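Side-chain contacts in 4-hydroxy-3-methylbut-2-enyl diphosphate reductase (Aquifex aeolicus, PDB 3DNF), which catalyses the last step of the non-mevalonate pathway, reducing HMBPP to a mixture of isopentenyl and dimethylallyl diphosphate with the help of an iron-sulfur cluster: residues R18-A23 and G38-N43; I260-S265 and W269-V274. All coordinates share one frame; numbering follows the deposited sequence. Where two conformers were deposited one is given.

Interaction 1: residues R18-A23 and G38-N43; sequences RAVKLA and GPIIHN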
loop_
_atom_site.group_PDB
_atom_site.type_symbol
_atom_site.label_atom_id
_atom_site.label_comp_id
_atom_site.label_asym_id
_atom_site.label_seq_id
_atom_site.Cartn_x
_atom_site.Cartn_y
_atom_site.Cartn_z
ATOM N N ARG B 18 31.440 4.191 4.502
ATOM C CA ARG B 18 31.742 3.474 5.749
ATOM C C ARG B 18 32.472 2.149 5.452
ATOM O O ARG B 18 33.488 1.844 6.104
ATOM C CB ARG B 18 30.440 3.207 6.510
ATOM C CG ARG B 18 30.570 2.282 7.688
ATOM C CD ARG B 18 29.252 2.215 8.445
ATOM N NE ARG B 18 29.375 1.348 9.619
ATOM C CZ ARG B 18 29.217 0.025 9.610
ATOM N NH1 ARG B 18 28.957 -0.619 8.479
ATOM N NH2 ARG B 18 29.329 -0.641 10.760
ATOM N N ALA B 19 31.976 1.382 4.470
ATOM C CA ALA B 19 32.639 0.109 4.072
ATOM C C ALA B 19 34.093 0.337 3.630
ATOM O O ALA B 19 35.004 -0.417 4.034
ATOM C CB ALA B 19 31.849 -0.621 3.009
ATOM N N VAL B 20 34.302 1.379 2.812
ATOM C CA VAL B 20 35.657 1.722 2.296
ATOM C C VAL B 20 36.602 2.033 3.452
ATOM O O VAL B 20 37.739 1.534 3.471
ATOM C CB VAL B 20 35.611 2.828 1.213
ATOM C CG1 VAL B 20 36.988 3.379 0.878
ATOM C CG2 VAL B 20 34.994 2.268 -0.028
ATOM N N LYS B 21 36.095 2.828 4.387
ATOM C CA LYS B 21 36.873 3.258 5.539
ATOM C C LYS B 21 37.177 2.073 6.455
ATOM O O LYS B 21 38.298 1.939 6.928
ATOM C CB LYS B 21 36.187 4.403 6.295
ATOM C CG LYS B 21 37.147 5.118 7.239
ATOM C CD LYS B 21 36.898 6.615 7.308
ATOM C CE LYS B 21 38.106 7.342 7.924
ATOM N NZ LYS B 21 39.350 7.203 7.106
ATOM N N LEU B 22 36.212 1.171 6.655
ATOM C CA LEU B 22 36.459 -0.029 7.454
ATOM C C LEU B 22 37.514 -0.904 6.791
ATOM O O LEU B 22 38.334 -1.527 7.450
ATOM C CB LEU B 22 35.161 -0.854 7.622
ATOM C CG LEU B 22 34.125 -0.246 8.582
ATOM C CD1 LEU B 22 32.865 -1.068 8.584
ATOM C CD2 LEU B 22 34.653 -0.116 10.032
ATOM N N ALA B 23 37.470 -0.975 5.470
ATOM C CA ALA B 23 38.424 -1.782 4.700
ATOM C C ALA B 23 39.831 -1.204 4.887
ATOM O O ALA B 23 40.787 -1.927 5.190
ATOM C CB ALA B 23 38.028 -1.746 3.214
ATOM N N GLY B 38 34.615 -10.097 -2.806
ATOM C CA GLY B 38 34.303 -9.534 -4.127
ATOM C C GLY B 38 34.782 -8.078 -4.146
ATOM O O GLY B 38 35.155 -7.536 -3.098
ATOM N N PRO B 39 34.737 -7.429 -5.313
ATOM C CA PRO B 39 35.155 -6.015 -5.401
ATOM C C PRO B 39 34.224 -5.137 -4.570
ATOM O O PRO B 39 33.002 -5.321 -4.573
ATOM C CB PRO B 39 35.016 -5.705 -6.886
ATOM C CG PRO B 39 33.957 -6.630 -7.342
ATOM C CD PRO B 39 34.244 -7.911 -6.615
ATOM N N ILE B 40 34.783 -4.164 -3.848
ATOM C CA ILE B 40 33.987 -3.464 -2.842
ATOM C C ILE B 40 32.857 -2.610 -3.447
ATOM O O ILE B 40 31.849 -2.363 -2.780
ATOM C CB ILE B 40 34.876 -2.581 -1.947
ATOM C CG1 ILE B 40 34.083 -2.119 -0.729
ATOM C CG2 ILE B 40 35.512 -1.464 -2.745
ATOM C CD1 ILE B 40 34.985 -1.840 0.501
ATOM N N ILE B 41 33.083 -2.139 -4.668
ATOM C CA ILE B 41 32.127 -1.351 -5.457
ATOM C C ILE B 41 32.405 -1.610 -6.925
ATOM O O ILE B 41 33.505 -2.077 -7.280
ATOM C CB ILE B 41 32.219 0.188 -5.197
ATOM C CG1 ILE B 41 33.642 0.738 -5.428
ATOM C CG2 ILE B 41 31.659 0.525 -3.809
ATOM C CD1 ILE B 41 33.639 2.187 -5.840
ATOM N N HIS B 42 31.434 -1.309 -7.801
ATOM C CA HIS B 42 31.687 -1.464 -9.239
ATOM C C HIS B 42 32.334 -0.211 -9.811
ATOM O O HIS B 42 31.702 0.587 -10.486
ATOM C CB HIS B 42 30.433 -1.885 -10.009
ATOM C CG HIS B 42 29.969 -3.273 -9.669
ATOM N ND1 HIS B 42 30.796 -4.211 -9.077
ATOM C CD2 HIS B 42 28.773 -3.888 -9.845
ATOM C CE1 HIS B 42 30.127 -5.336 -8.889
ATOM N NE2 HIS B 42 28.896 -5.167 -9.348
ATOM N N ASN B 43 33.611 -0.053 -9.510
ATOM C CA ASN B 43 34.430 1.009 -10.018
ATOM C C ASN B 43 35.836 0.467 -10.033
ATOM O O ASN B 43 36.456 0.317 -8.953
ATOM C CB ASN B 43 34.322 2.241 -9.122
ATOM C CG ASN B 43 35.060 3.438 -9.678
ATOM O OD1 ASN B 43 36.188 3.339 -10.176
ATOM N ND2 ASN B 43 34.415 4.594 -9.604
#
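The end methyl of Ile40 plugs into the side of helix 14-26, where Ala19, Val20 and Ala23 form a shallow seat for it. A single atom, CD1, makes all the close approaches: Ala19 CB lies 4.2 Å from Ile40 CD1, Val20 CG2 4.1 Å from it, and Ala23 CB, one turn further along, also 4.1 Å. The floor of the seat is backbone, with Ala19 O 3.8 Å from Ile40 CD1. That oxygen accepts the helical bond from Ala23 N, and the methyl simply lies against it. With CG1 of Ile40 anti to the backbone N (chi1 -167°) and the chain continuing extended to CD1, the methyl is carried to the helix, crossing the side chain of Val20 at about a right angle. Helix 44-53 packs against the same cluster, Leu50 touching Ile40 and Arg49 touching Val20.

All four of these residues are buried. Elsewhere on the helix the packing against the loop gives out: Lys21 starts away from the loop and is exposed, and the partly exposed Arg18 has a neighbour from its own helix, Leu22 CD1, lying 3.9 Å above the centre of its guanidinium plane.

The loop follows the C-terminal end of strand 34-36 in a parallel sheet and carries His42, predicted to bind the diphosphate substrate, an arrangement characteristic of ligand-binding loops in open alpha/beta folds.

Interaction 2: residues I260-S265 and W269-V274; sequences ISAGAS and WIIEQV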
loop_
_atom_site.group_PDB
_atom_site.type_symbol
_atom_site.label_atom_id
_atom_site.label_comp_id
_atom_site.label_asym_id
_atom_site.label_seq_id
_atom_site.Cartn_x
_atom_site.Cartn_y
_atom_site.Cartn_z
ATOM N N ILE B 260 29.290 20.469 -9.768
ATOM C CA ILE B 260 29.757 19.090 -9.923
ATOM C C ILE B 260 28.951 18.148 -9.044
ATOM O O ILE B 260 28.772 18.381 -7.834
ATOM C CB ILE B 260 31.256 18.906 -9.549
ATOM C CG1 ILE B 260 32.162 19.809 -10.392
ATOM C CG2 ILE B 260 31.678 17.441 -9.695
ATOM C CD1 ILE B 260 33.626 19.783 -9.950
ATOM N N SER B 261 28.465 17.074 -9.651
ATOM C CA SER B 261 28.015 15.943 -8.860
ATOM C C SER B 261 28.548 14.648 -9.423
ATOM O O SER B 261 29.251 14.637 -10.436
ATOM C CB SER B 261 26.501 15.902 -8.739
ATOM O OG SER B 261 26.146 15.059 -7.657
ATOM N N ALA B 262 28.220 13.555 -8.746
ATOM C CA ALA B 262 28.716 12.235 -9.123
ATOM C C ALA B 262 27.733 11.182 -8.689
ATOM O O ALA B 262 27.039 11.367 -7.683
ATOM C CB ALA B 262 30.071 11.973 -8.469
ATOM N N GLY B 263 27.705 10.077 -9.438
ATOM C CA GLY B 263 26.904 8.887 -9.119
ATOM C C GLY B 263 27.418 8.137 -7.884
ATOM O O GLY B 263 28.452 8.482 -7.313
ATOM N N ALA B 264 26.672 7.114 -7.487
ATOM C CA ALA B 264 26.915 6.384 -6.253
ATOM C C ALA B 264 28.225 5.600 -6.258
ATOM O O ALA B 264 28.683 5.171 -5.216
ATOM C CB ALA B 264 25.756 5.445 -5.964
ATOM N N SER B 265 28.828 5.422 -7.417
ATOM C CA SER B 265 30.045 4.622 -7.510
ATOM C C SER B 265 31.307 5.457 -7.674
ATOM O O SER B 265 32.369 4.918 -8.017
ATOM C CB SER B 265 29.903 3.596 -8.642
ATOM O OG SER B 265 29.051 2.541 -8.231
ATOM N N TRP B 269 38.060 11.047 -4.451
ATOM C CA TRP B 269 39.326 11.414 -5.092
ATOM C C TRP B 269 39.161 11.671 -6.583
ATOM O O TRP B 269 39.919 12.456 -7.167
ATOM C CB TRP B 269 40.441 10.393 -4.827
ATOM C CG TRP B 269 40.231 9.047 -5.405
ATOM C CD1 TRP B 269 39.641 7.986 -4.787
ATOM C CD2 TRP B 269 40.640 8.581 -6.700
ATOM N NE1 TRP B 269 39.647 6.898 -5.605
ATOM C CE2 TRP B 269 40.249 7.226 -6.790
ATOM C CE3 TRP B 269 41.296 9.170 -7.789
ATOM C CZ2 TRP B 269 40.486 6.451 -7.929
ATOM C CZ3 TRP B 269 41.528 8.402 -8.919
ATOM C CH2 TRP B 269 41.134 7.053 -8.978
ATOM N N ILE B 270 38.180 11.010 -7.196
ATOM C CA ILE B 270 37.852 11.284 -8.606
ATOM C C ILE B 270 37.173 12.656 -8.734
ATOM O O ILE B 270 37.518 13.422 -9.626
ATOM C CB ILE B 270 37.039 10.143 -9.275
ATOM C CG1 ILE B 270 37.957 8.939 -9.507
ATOM C CG2 ILE B 270 36.420 10.613 -10.621
ATOM C CD1 ILE B 270 37.249 7.606 -9.814
ATOM N N ILE B 271 36.222 12.954 -7.845
ATOM C CA ILE B 271 35.584 14.279 -7.809
ATOM C C ILE B 271 36.602 15.421 -7.633
ATOM O O ILE B 271 36.471 16.483 -8.253
ATOM C CB ILE B 271 34.483 14.367 -6.717
ATOM C CG1 ILE B 271 33.446 13.250 -6.886
ATOM C CG2 ILE B 271 33.804 15.754 -6.718
ATOM C CD1 ILE B 271 32.481 13.124 -5.686
ATOM N N GLU B 272 37.615 15.200 -6.801
ATOM C CA GLU B 272 38.693 16.188 -6.621
ATOM C C GLU B 272 39.568 16.334 -7.857
ATOM O O GLU B 272 40.018 17.442 -8.171
ATOM C CB GLU B 272 39.551 15.858 -5.393
ATOM C CG GLU B 272 38.786 15.896 -4.060
ATOM C CD GLU B 272 38.050 17.219 -3.826
ATOM O OE1 GLU B 272 38.672 18.281 -4.008
ATOM O OE2 GLU B 272 36.849 17.185 -3.470
ATOM N N GLN B 273 39.809 15.222 -8.550
ATOM C CA GLN B 273 40.548 15.229 -9.810
ATOM C C GLN B 273 39.838 16.103 -10.835
ATOM O O GLN B 273 40.473 16.889 -11.537
ATOM C CB GLN B 273 40.700 13.814 -10.364
ATOM C CG GLN B 273 41.786 12.992 -9.693
ATOM C CD GLN B 273 42.186 11.767 -10.492
ATOM O OE1 GLN B 273 43.241 11.188 -10.248
ATOM N NE2 GLN B 273 41.346 11.361 -11.444
ATOM N N VAL B 274 38.517 15.957 -10.902
ATOM C CA VAL B 274 37.680 16.753 -11.792
ATOM C C VAL B 274 37.675 18.244 -11.395
ATOM O O VAL B 274 37.879 19.121 -12.245
ATOM C CB VAL B 274 36.250 16.164 -11.879
ATOM C CG1 VAL B 274 35.282 17.132 -12.594
ATOM C CG2 VAL B 274 36.295 14.815 -12.587
#
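Ile271 reaches from helix 268-281 to two residues of strand 257-262, using different branches for each, and Val274 adds a third point one turn on. The contacts across the interface are all apolar. Ala262 CB rests on the ethyl arm of Ile271, 3.9 Å from CD1 of that residue and equally close to its CG1. The other branch does separate work: Ile271 CG2 meets Ile260 CG2 at 4.0 Å. Chi1 near -60° (Ile260 -58°, Ile271 -55°) puts CG1 beside the backbone N in both isoleucines and leaves CG2 anti to it, and the two side chains slide past each other in opposite directions. Ile260 passes Val274 in the same manner, its CD1 coming to 4.1 Å from Val274 CG1. Ile216 of the adjacent strand 212-216 touches both Ile260 and Val274 and continues this apolar layer.

Hydrogen bonding runs within and around the segments. The helix keeps its own backbone bonds, such as Val274 N to Ile270 O, while the backbone of Ile260 is paired with strand 3-6 and that of Ser261 with strand 212-216. Ser261 itself points away from the helix. Trp269 NE1 hydrogen-bonds to Glu46 of helix 44-53. Within its own helix the indole has Ile270 CG1 3.5 Å above one face, offset toward the rim, and Gln273 OE1 in the ring plane at its edge.

The axes of strand 260-262 and helix segment 269-274 approach to 9.5 Å and run nearly antiparallel, at 152°. This is the strand-turn-helix unit of an open alpha/beta layer, with the turn at the C-terminal end of the strand holding Ser265, predicted to bind the substrate.

Interactions 1 and 2 have centres 16 Å apart; the 38-43 loop follows strand 34-36 of one parallel sheet, the 260-265 loop strand 257-262 of another, yet the loops meet. Asn43 ND2 and Ser265 O are 2.6 Å apart, probably a hydrogen bond, and Ser265 CB comes to 4.0 Å from His42 O. The join thus brings together two residues predicted to bind the diphosphate substrate, His42 and Ser265. Asn43 also caps helix 44-53 through OD1, so one side chain ties that helix start to the 260-265 loop. Interaction 1 is nearer the bound iron-sulfur cluster: the side chain of Ala19 is about 7 Å from it, that of Ala262 about 14 Å.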